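Local coordinates for putative uncharacterized protein (PDB 4GNX) that binds single-stranded DNA as the OB-fold-rich large subunit of the heterotrimeric replication protein A, and probably shields exposed strands during DNA metabolism, at residues N327-C330 with R335-A338; L306-C311 with N317-L322; G375-L380 with S386-A391. One frame throughout, in Å; residues are numbered along the deposited sequence.

Contact 1: residues N327-C330 with R335-A338; sequences NWRC and RSYA. With ZN (zinc ion), chain I.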
loop_
_atom_site.group_PDB
_atom_site.type_symbol
_atom_site.label_atom_id
_atom_site.label_comp_id
_atom_site.label_asym_id
_atom_site.label_seq_id
_atom_site.Cartn_x
_atom_site.Cartn_y
_atom_site.Cartn_z
ATOM N N ASN C 327 22.242 -18.537 43.003
ATOM C CA ASN C 327 21.530 -17.303 42.792
ATOM C C ASN C 327 21.841 -16.777 41.415
ATOM O O ASN C 327 22.809 -17.203 40.800
ATOM C CB ASN C 327 21.923 -16.301 43.868
ATOM C CG ASN C 327 21.324 -16.650 45.210
ATOM O OD1 ASN C 327 20.159 -17.072 45.272
ATOM N ND2 ASN C 327 22.111 -16.493 46.295
ATOM N N TRP C 328 21.014 -15.861 40.932
ATOM C CA TRP C 328 21.261 -15.238 39.641
ATOM C C TRP C 328 22.144 -14.023 39.757
ATOM O O TRP C 328 21.731 -13.016 40.339
ATOM C CB TRP C 328 19.943 -14.913 38.957
ATOM C CG TRP C 328 19.226 -16.177 38.570
ATOM C CD1 TRP C 328 18.267 -16.868 39.296
ATOM C CD2 TRP C 328 19.433 -16.970 37.367
ATOM N NE1 TRP C 328 17.863 -17.986 38.632
ATOM C CE2 TRP C 328 18.524 -18.107 37.468
ATOM C CE3 TRP C 328 20.228 -16.838 36.239
ATOM C CZ2 TRP C 328 18.439 -19.066 36.476
ATOM C CZ3 TRP C 328 20.132 -17.811 35.249
ATOM C CH2 TRP C 328 19.255 -18.898 35.369
ATOM N N ARG C 329 23.363 -14.113 39.203
ATOM C CA ARG C 329 24.328 -13.004 39.251
ATOM C C ARG C 329 24.407 -12.119 37.981
ATOM O O ARG C 329 24.546 -12.637 36.860
ATOM C CB ARG C 329 25.731 -13.499 39.655
ATOM C CG ARG C 329 26.782 -12.392 39.645
ATOM C CD ARG C 329 27.958 -12.640 40.577
ATOM N NE ARG C 329 28.635 -11.375 40.920
ATOM C CZ ARG C 329 29.651 -10.836 40.237
ATOM N NH1 ARG C 329 30.150 -11.441 39.163
ATOM N NH2 ARG C 329 30.176 -9.685 40.628
ATOM N N CYS C 330 24.334 -10.794 38.186
ATOM C CA CYS C 330 24.648 -9.797 37.154
ATOM C C CYS C 330 26.092 -9.334 37.287
ATOM O O CYS C 330 26.571 -9.108 38.400
ATOM C CB CYS C 330 23.723 -8.571 37.251
ATOM S SG CYS C 330 24.020 -7.335 35.949
ATOM N N ARG C 335 25.962 -8.162 41.598
ATOM C CA ARG C 335 25.006 -8.543 42.637
ATOM C C ARG C 335 24.233 -9.792 42.197
ATOM O O ARG C 335 24.469 -10.316 41.106
ATOM C CB ARG C 335 24.036 -7.393 42.918
ATOM C CG ARG C 335 23.308 -7.516 44.237
ATOM C CD ARG C 335 22.013 -6.726 44.239
ATOM N NE ARG C 335 21.430 -6.826 45.569
ATOM C CZ ARG C 335 20.370 -7.564 45.877
ATOM N NH1 ARG C 335 19.736 -8.249 44.938
ATOM N NH2 ARG C 335 19.935 -7.596 47.132
ATOM N N SER C 336 23.320 -10.253 43.054
ATOM C CA SER C 336 22.542 -11.464 42.824
ATOM C C SER C 336 21.121 -11.363 43.358
ATOM O O SER C 336 20.882 -10.738 44.385
ATOM C CB SER C 336 23.224 -12.696 43.428
ATOM O OG SER C 336 24.423 -13.010 42.745
ATOM N N TYR C 337 20.191 -11.996 42.642
ATOM C CA TYR C 337 18.785 -12.053 43.012
ATOM C C TYR C 337 18.310 -13.509 42.963
ATOM O O TYR C 337 18.777 -14.296 42.129
ATOM C CB TYR C 337 17.967 -11.226 42.030
ATOM C CG TYR C 337 18.420 -9.794 41.862
ATOM C CD1 TYR C 337 19.466 -9.456 40.992
ATOM C CD2 TYR C 337 17.780 -8.767 42.551
ATOM C CE1 TYR C 337 19.867 -8.131 40.834
ATOM C CE2 TYR C 337 18.166 -7.443 42.400
ATOM C CZ TYR C 337 19.205 -7.128 41.547
ATOM O OH TYR C 337 19.567 -5.803 41.426
ATOM N N ALA C 338 17.384 -13.863 43.856
ATOM C CA ALA C 338 16.708 -15.170 43.812
ATOM C C ALA C 338 15.928 -15.376 42.507
ATOM O O ALA C 338 15.927 -16.477 41.936
ATOM C CB ALA C 338 15.783 -15.338 45.005
HETATM ZN ZN ZN I . 22.505 -5.539 36.018
#

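Contact 2: residues L306-C311 with N317-L322; sequences LYYTAC and NKKVNL. With ZN (zinc ion), chain I; nucleotides of chain G.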
loop_
_atom_site.group_PDB
_atom_site.type_symbol
_atom_site.label_atom_id
_atom_site.label_comp_id
_atom_site.label_asym_id
_atom_site.label_seq_id
_atom_site.Cartn_x
_atom_site.Cartn_y
_atom_site.Cartn_z
ATOM N N LEU C 306 13.828 -18.206 23.041
ATOM C CA LEU C 306 12.895 -17.098 22.828
ATOM C C LEU C 306 13.186 -15.978 23.813
ATOM O O LEU C 306 13.063 -14.800 23.495
ATOM C CB LEU C 306 11.466 -17.586 23.052
ATOM C CG LEU C 306 10.329 -17.157 22.128
ATOM C CD1 LEU C 306 9.026 -17.656 22.717
ATOM C CD2 LEU C 306 10.247 -15.657 21.846
ATOM N N TYR C 307 13.545 -16.362 25.029
ATOM C CA TYR C 307 13.831 -15.397 26.064
ATOM C C TYR C 307 15.042 -15.789 26.897
ATOM O O TYR C 307 15.423 -16.955 26.961
ATOM C CB TYR C 307 12.608 -15.173 26.950
ATOM C CG TYR C 307 12.019 -16.432 27.524
ATOM C CD1 TYR C 307 12.637 -17.093 28.594
ATOM C CD2 TYR C 307 10.839 -16.959 27.013
ATOM C CE1 TYR C 307 12.095 -18.247 29.136
ATOM C CE2 TYR C 307 10.283 -18.109 27.553
ATOM C CZ TYR C 307 10.920 -18.746 28.610
ATOM O OH TYR C 307 10.383 -19.884 29.148
ATOM N N TYR C 308 15.657 -14.781 27.495
ATOM C CA TYR C 308 16.817 -14.968 28.333
ATOM C C TYR C 308 16.469 -14.480 29.720
ATOM O O TYR C 308 15.509 -13.719 29.890
ATOM C CB TYR C 308 18.050 -14.241 27.768
ATOM C CG TYR C 308 18.005 -12.734 27.832
ATOM C CD1 TYR C 308 18.744 -12.023 28.791
ATOM C CD2 TYR C 308 17.225 -12.010 26.928
ATOM C CE1 TYR C 308 18.691 -10.638 28.851
ATOM C CE2 TYR C 308 17.167 -10.626 26.977
ATOM C CZ TYR C 308 17.894 -9.950 27.937
ATOM O OH TYR C 308 17.805 -8.589 27.949
ATOM N N THR C 309 17.229 -14.959 30.702
ATOM C CA THR C 309 17.099 -14.523 32.093
ATOM C C THR C 309 17.913 -13.249 32.308
ATOM O O THR C 309 19.130 -13.245 32.131
ATOM C CB THR C 309 17.594 -15.601 33.081
ATOM O OG1 THR C 309 18.988 -15.849 32.848
ATOM C CG2 THR C 309 16.823 -16.899 32.923
ATOM N N ALA C 310 17.229 -12.180 32.710
ATOM C CA ALA C 310 17.823 -10.833 32.790
ATOM C C ALA C 310 17.885 -10.223 34.199
ATOM O O ALA C 310 17.186 -10.666 35.115
ATOM C CB ALA C 310 17.105 -9.888 31.824
ATOM N N CYS C 311 18.712 -9.185 34.345
ATOM C CA CYS C 311 19.020 -8.574 35.639
ATOM C C CYS C 311 17.840 -7.829 36.228
ATOM O O CYS C 311 17.183 -7.054 35.528
ATOM C CB CYS C 311 20.196 -7.618 35.478
ATOM S SG CYS C 311 20.644 -6.586 36.904
ATOM N N ASN C 317 19.320 -4.493 31.892
ATOM C CA ASN C 317 18.776 -5.626 31.130
ATOM C C ASN C 317 19.778 -6.726 30.780
ATOM O O ASN C 317 19.404 -7.717 30.150
ATOM C CB ASN C 317 18.155 -5.153 29.808
ATOM C CG ASN C 317 17.092 -4.093 29.990
ATOM O OD1 ASN C 317 16.483 -3.963 31.058
ATOM N ND2 ASN C 317 16.855 -3.324 28.929
ATOM N N LYS C 318 21.046 -6.546 31.151
ATOM C CA LYS C 318 22.098 -7.521 30.833
ATOM C C LYS C 318 21.677 -8.938 31.263
ATOM O O LYS C 318 20.881 -9.094 32.180
ATOM C CB LYS C 318 23.437 -7.082 31.462
ATOM C CG LYS C 318 24.550 -8.132 31.482
ATOM C CD LYS C 318 25.044 -8.556 30.090
ATOM C CE LYS C 318 25.444 -10.036 30.045
ATOM N NZ LYS C 318 26.371 -10.390 28.928
ATOM N N LYS C 319 22.173 -9.959 30.570
ATOM C CA LYS C 319 21.917 -11.354 30.948
ATOM C C LYS C 319 22.604 -11.728 32.262
ATOM O O LYS C 319 23.765 -11.369 32.491
ATOM C CB LYS C 319 22.381 -12.315 29.843
ATOM C CG LYS C 319 21.946 -13.759 30.062
ATOM C CD LYS C 319 22.559 -14.723 29.071
ATOM C CE LYS C 319 22.222 -16.147 29.467
ATOM N NZ LYS C 319 22.381 -17.067 28.308
ATOM N N VAL C 320 21.876 -12.448 33.113
ATOM C CA VAL C 320 22.404 -12.977 34.382
ATOM C C VAL C 320 22.660 -14.496 34.311
ATOM O O VAL C 320 22.141 -15.168 33.429
ATOM C CB VAL C 320 21.479 -12.640 35.587
ATOM C CG1 VAL C 320 21.425 -11.139 35.814
ATOM C CG2 VAL C 320 20.073 -13.216 35.412
ATOM N N ASN C 321 23.464 -15.027 35.233
ATOM C CA ASN C 321 23.694 -16.471 35.329
ATOM C C ASN C 321 23.713 -16.942 36.756
ATOM O O ASN C 321 23.973 -16.164 37.675
ATOM C CB ASN C 321 24.995 -16.867 34.656
ATOM C CG ASN C 321 25.007 -16.513 33.191
ATOM O OD1 ASN C 321 24.416 -17.213 32.350
ATOM N ND2 ASN C 321 25.659 -15.406 32.868
ATOM N N LEU C 322 23.425 -18.226 36.932
ATOM C CA LEU C 322 23.511 -18.876 38.226
ATOM C C LEU C 322 24.923 -18.784 38.778
ATOM O O LEU C 322 25.877 -19.106 38.065
ATOM C CB LEU C 322 23.125 -20.338 38.092
ATOM C CG LEU C 322 21.629 -20.569 37.968
ATOM C CD1 LEU C 322 21.385 -22.049 37.737
ATOM C CD2 LEU C 322 20.921 -20.071 39.220
HETATM ZN ZN ZN I . 22.505 -5.539 36.018
ATOM P P DT G 13 21.795 -3.830 28.344
ATOM O OP1 DT G 13 21.264 -4.617 29.478
ATOM O OP2 DT G 13 23.103 -3.139 28.503
ATOM O "O5'" DT G 13 21.853 -4.764 27.050
ATOM C "C5'" DT G 13 22.129 -6.181 27.128
ATOM C "C4'" DT G 13 20.915 -6.988 26.721
ATOM O "O4'" DT G 13 19.826 -6.115 26.376
ATOM C "C3'" DT G 13 21.098 -7.878 25.498
ATOM O "O3'" DT G 13 21.421 -9.197 25.921
ATOM C "C2'" DT G 13 19.702 -7.965 24.901
ATOM C "C1'" DT G 13 18.928 -6.807 25.519
ATOM N N1 DT G 13 18.428 -5.846 24.531
ATOM C C2 DT G 13 17.156 -5.336 24.676
ATOM O O2 DT G 13 16.403 -5.663 25.582
ATOM N N3 DT G 13 16.791 -4.428 23.711
ATOM C C4 DT G 13 17.555 -3.989 22.644
ATOM O O4 DT G 13 17.090 -3.170 21.855
ATOM C C5 DT G 13 18.882 -4.566 22.557
ATOM C C7 DT G 13 19.785 -4.153 21.438
ATOM C C6 DT G 13 19.245 -5.450 23.494
ATOM P P DT G 14 22.931 -9.668 25.948
ATOM O OP1 DT G 14 23.411 -9.439 27.338
ATOM O OP2 DT G 14 23.669 -9.082 24.801
ATOM O "O5'" DT G 14 22.679 -11.212 25.657
ATOM C "C5'" DT G 14 21.521 -11.869 26.193
ATOM C "C4'" DT G 14 21.490 -13.301 25.715
ATOM O "O4'" DT G 14 20.714 -13.363 24.500
ATOM C "C3'" DT G 14 22.863 -13.876 25.375
ATOM O "O3'" DT G 14 23.003 -15.246 25.752
ATOM C "C2'" DT G 14 22.966 -13.715 23.870
ATOM C "C1'" DT G 14 21.525 -13.723 23.390
ATOM N N1 DT G 14 21.282 -12.744 22.314
ATOM C C2 DT G 14 20.875 -13.216 21.085
ATOM O O2 DT G 14 20.677 -14.399 20.856
ATOM N N3 DT G 14 20.698 -12.242 20.129
ATOM C C4 DT G 14 20.889 -10.880 20.278
ATOM O O4 DT G 14 20.687 -10.127 19.331
ATOM C C5 DT G 14 21.325 -10.457 21.593
ATOM C C7 DT G 14 21.564 -9.002 21.848
ATOM C C6 DT G 14 21.500 -11.398 22.529
ATOM P P DT G 15 24.495 -15.838 25.806
ATOM O OP1 DT G 15 24.636 -16.572 27.090
ATOM O OP2 DT G 15 25.472 -14.760 25.485
ATOM O "O5'" DT G 15 24.453 -16.890 24.607
ATOM C "C5'" DT G 15 25.072 -16.614 23.333
ATOM C "C4'" DT G 15 24.273 -17.228 22.204
ATOM O "O4'" DT G 15 23.497 -16.194 21.548
ATOM C "C3'" DT G 15 25.118 -17.871 21.102
ATOM O "O3'" DT G 15 24.447 -18.995 20.512
ATOM C "C2'" DT G 15 25.255 -16.748 20.090
ATOM C "C1'" DT G 15 23.896 -16.078 20.186
ATOM N N1 DT G 15 23.889 -14.645 19.824
ATOM C C2 DT G 15 23.203 -14.267 18.693
ATOM O O2 DT G 15 22.601 -15.055 17.982
ATOM N N3 DT G 15 23.242 -12.919 18.422
ATOM C C4 DT G 15 23.891 -11.940 19.151
ATOM O O4 DT G 15 23.840 -10.770 18.782
ATOM C C5 DT G 15 24.595 -12.410 20.325
ATOM C C7 DT G 15 25.327 -11.422 21.178
ATOM C C6 DT G 15 24.560 -13.721 20.598
#

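Contact 3: residues G375-L380 with S386-A391; sequences GELHKL and SEFSAA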
loop_
_atom_site.group_PDB
_atom_site.type_symbol
_atom_site.label_atom_id
_atom_site.label_comp_id
_atom_site.label_asym_id
_atom_site.label_seq_id
_atom_site.Cartn_x
_atom_site.Cartn_y
_atom_site.Cartn_z
ATOM N N GLY C 375 7.837 -13.180 31.114
ATOM C CA GLY C 375 7.566 -13.804 32.403
ATOM C C GLY C 375 6.330 -14.677 32.342
ATOM O O GLY C 375 6.345 -15.823 32.812
ATOM N N GLU C 376 5.266 -14.139 31.740
ATOM C CA GLU C 376 3.987 -14.846 31.613
ATOM C C GLU C 376 4.131 -16.103 30.740
ATOM O O GLU C 376 3.521 -17.150 30.999
ATOM C CB GLU C 376 2.928 -13.919 31.011
ATOM C CG GLU C 376 2.483 -12.740 31.874
ATOM C CD GLU C 376 1.567 -11.759 31.126
ATOM O OE1 GLU C 376 2.036 -11.095 30.170
ATOM O OE2 GLU C 376 0.374 -11.634 31.504
ATOM N N LEU C 377 4.942 -15.982 29.702
ATOM C CA LEU C 377 5.198 -17.087 28.809
ATOM C C LEU C 377 5.909 -18.217 29.535
ATOM O O LEU C 377 5.532 -19.387 29.410
ATOM C CB LEU C 377 6.059 -16.613 27.647
ATOM C CG LEU C 377 5.694 -17.122 26.262
ATOM C CD1 LEU C 377 6.983 -17.448 25.547
ATOM C CD2 LEU C 377 4.771 -18.332 26.290
ATOM N N HIS C 378 6.940 -17.836 30.296
ATOM C CA HIS C 378 7.781 -18.745 31.069
ATOM C C HIS C 378 6.968 -19.599 31.994
ATOM O O HIS C 378 7.104 -20.815 32.008
ATOM C CB HIS C 378 8.806 -17.928 31.848
ATOM C CG HIS C 378 9.747 -18.760 32.666
ATOM N ND1 HIS C 378 9.663 -18.832 34.005
ATOM C CD2 HIS C 378 10.803 -19.591 32.288
ATOM C CE1 HIS C 378 10.616 -19.666 34.468
ATOM N NE2 HIS C 378 11.318 -20.125 33.418
ATOM N N LYS C 379 6.093 -18.958 32.754
ATOM C CA LYS C 379 5.215 -19.645 33.679
ATOM C C LYS C 379 4.314 -20.641 32.948
ATOM O O LYS C 379 4.076 -21.756 33.423
ATOM C CB LYS C 379 4.374 -18.608 34.410
ATOM C CG LYS C 379 3.675 -19.119 35.651
ATOM C CD LYS C 379 2.859 -18.001 36.266
ATOM C CE LYS C 379 1.565 -18.533 36.851
ATOM N NZ LYS C 379 0.431 -17.741 36.299
ATOM N N LEU C 380 3.826 -20.224 31.783
ATOM C CA LEU C 380 2.945 -21.034 30.962
ATOM C C LEU C 380 3.659 -22.277 30.482
ATOM O O LEU C 380 3.054 -23.344 30.378
ATOM C CB LEU C 380 2.459 -20.213 29.780
ATOM C CG LEU C 380 1.400 -20.821 28.848
ATOM C CD1 LEU C 380 0.067 -21.018 29.556
ATOM C CD2 LEU C 380 1.232 -19.941 27.613
ATOM N N SER C 386 2.444 -27.892 25.676
ATOM C CA SER C 386 1.281 -27.801 24.805
ATOM C C SER C 386 0.668 -26.410 24.806
ATOM O O SER C 386 0.461 -25.826 23.743
ATOM C CB SER C 386 0.232 -28.823 25.239
ATOM O OG SER C 386 0.169 -28.902 26.660
ATOM N N GLU C 387 0.391 -25.871 25.990
ATOM C CA GLU C 387 -0.214 -24.541 26.080
ATOM C C GLU C 387 0.774 -23.440 25.725
ATOM O O GLU C 387 0.387 -22.362 25.259
ATOM C CB GLU C 387 -0.817 -24.311 27.457
ATOM C CG GLU C 387 -2.012 -25.212 27.693
ATOM C CD GLU C 387 -3.162 -24.502 28.375
ATOM O OE1 GLU C 387 -3.089 -24.313 29.613
ATOM O OE2 GLU C 387 -4.144 -24.153 27.668
ATOM N N PHE C 388 2.052 -23.733 25.942
ATOM C CA PHE C 388 3.127 -22.833 25.568
ATOM C C PHE C 388 3.340 -22.788 24.046
ATOM O O PHE C 388 3.577 -21.718 23.484
ATOM C CB PHE C 388 4.408 -23.213 26.306
ATOM C CG PHE C 388 5.642 -22.707 25.653
ATOM C CD1 PHE C 388 6.107 -21.432 25.923
ATOM C CD2 PHE C 388 6.344 -23.504 24.749
ATOM C CE1 PHE C 388 7.260 -20.957 25.309
ATOM C CE2 PHE C 388 7.493 -23.038 24.131
ATOM C CZ PHE C 388 7.953 -21.760 24.409
ATOM N N SER C 389 3.269 -23.932 23.373
ATOM C CA SER C 389 3.392 -23.915 21.917
ATOM C C SER C 389 2.109 -23.413 21.221
ATOM O O SER C 389 2.174 -22.849 20.139
ATOM C CB SER C 389 3.866 -25.263 21.373
ATOM O OG SER C 389 2.819 -26.204 21.390
ATOM N N ALA C 390 0.956 -23.601 21.864
ATOM C CA ALA C 390 -0.299 -22.980 21.422
ATOM C C ALA C 390 -0.169 -21.463 21.371
ATOM O O ALA C 390 -0.556 -20.851 20.390
ATOM C CB ALA C 390 -1.462 -23.374 22.323
ATOM N N ALA C 391 0.385 -20.861 22.419
ATOM C CA ALA C 391 0.617 -19.413 22.452
ATOM C C ALA C 391 1.447 -18.922 21.261
ATOM O O ALA C 391 1.142 -17.881 20.680
ATOM C CB ALA C 391 1.271 -19.016 23.758
#

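Contact 1: residues N327-C330 with R335-A338
A beta hairpin of the zinc ribbon in the C-terminal OB domain is made here by Trp328 to Cys330 facing Arg335 to Tyr337, antiparallel. Trp328 and Tyr337 form a hydrogen-bonded pair, Trp328 N to Tyr337 O and Tyr337 N to Trp328 O each spanning 3.0 Å. Nearer the turn, Cys330 N donates to Arg335 O at 3.0 Å, while the return bond, Arg335 N to Cys330 O, is weak. Between them Arg329 and Ser336 are a non-hydrogen-bonded pair, so their backbones draw in to 4.3 Å between CA atoms, and Arg329 CB lies 3.4 Å from Ser336 OG. A small serine suits this close spot; its hydroxyl is hydrogen-bonded to Asp323, and the extended Arg329 chain carries its guanidinium into salt bridges with Asp334 and Glu331. On the other face, Cys330 turns SG anti to its backbone N (chi1 -177°), and SG binds the zinc ion at 2.4 Å, together with Cys311, Cys316 and Cys333. Trp328 puts its indole edge to Ala338 O, CD1 being 3.5 Å away. Strand 328-330 is the middle strand of a three-stranded sheet, with 321-322 along one side and 335-337 along the other.

Contact 2: residues L306-C311 with N317-L322
Tyr308 sets its CG between its own backbone N and carbonyl carbon (chi1 70°), and from this crowded position the ring is carried across to Asn317. In Lys319, by contrast, CG stands anti to the backbone N (chi1 -171°) and the chain runs out straight to the DNA. The two belong to the place where strand 290-310 of the OB fold passes into its zinc ribbon. Tyr308 OH donates to Asn317 O at 2.9 Å, that oxygen lying at the ring's edge, while one ring face takes C5' of DT14 of chain G. A tyrosine suits the spot, its flat ring packing against that sugar carbon while its hydroxyl holds a backbone carbonyl. The ring and the Lys319 side chain cross, with Tyr308 CD1 3.8 Å from Lys319 CB. The backbones are bridged once, at Ala310 and Lys319: Val320 N donates to Thr309 O at 3.0 Å, nearly straight at the hydrogen (169°), and Cys311 N to Lys318 O at 3.1 Å. Val320 points its CB toward 306-311 and sets CG1 3.7 Å from Cys311 CB; a compact branched residue fills this site, where Trp328 and Cys330 also touch it. Cys311 SG binds the zinc ion at 2.3 Å. Lysine's length and charge are spent on the DNA, to which it is well matched: Lys319 NZ hydrogen-bonds O3' of DT14 and, at 2.6 Å, OP1 of DT15 of chain G.

Contact 3: residues G375-L380 with S386-A391
Leu380 meets Glu387, Phe388 and Ala391 where two short helices, 374-381 and 385-395, fold back on each other as a helical hairpin; in sequence they fall between strands 355-362 and 398-411 of the OB fold, after helix 363-370. The segment axes come within 9.3 Å and run roughly antiparallel, 143° apart. Leu380 can be followed outward. Its CB already points toward the second helix, and CG stands anti to the backbone N (chi1 -174°), sending both methyl groups toward that helix. CG comes to rest near the Glu387 carbonyl. From there the branches divide: CD1 reaches Glu387 CB at 4.0 Å, where the two side chains cross at about a right angle; the carboxylate lies further out on an exposed residue. CD2 settles between Glu387 O, at 3.5 Å, and Ala391 CB, at 4.0 Å. That carbonyl is not left without a polar partner, since it already accepts Ala391 N within its helix. The small Ala391 suits the place because its single methyl lets the leucine come close. One turn earlier, Leu377 lies at about a right angle to Phe388, the branched end against an obliquely placed ring. Both are buried and apolar, which suits a place where no hydrogen bond crosses between the two segments; Phe388 also touches Gln303 of strand 290-310. Both methyl groups of Leu377 reach the ring, CD2 against Phe388 CD1 at 3.4 Å and CD1 against Phe388 CE1 at 3.5 Å.

In the fold
All three contacts lie in the C-terminal OB domain and follow in series along the chain: contact 2, then contact 1, then contact 3. Contacts 1 and 2, with centres 10 Å apart, share the zinc ion and the three-stranded sheet in which strands 321-322 and 328-330 are neighbours; Arg329 N is probably hydrogen-bonded to Asn321 O. Contact 3 sits about 18 Å from contact 2 and 24 Å from contact 1, centre to centre. It touches only contact 2 of these, through Leu306 and Tyr307 against Leu377 and His378. Strand 290-310 thus connects the helical hairpin, the zinc ribbon and the DNA-facing residues in one unit.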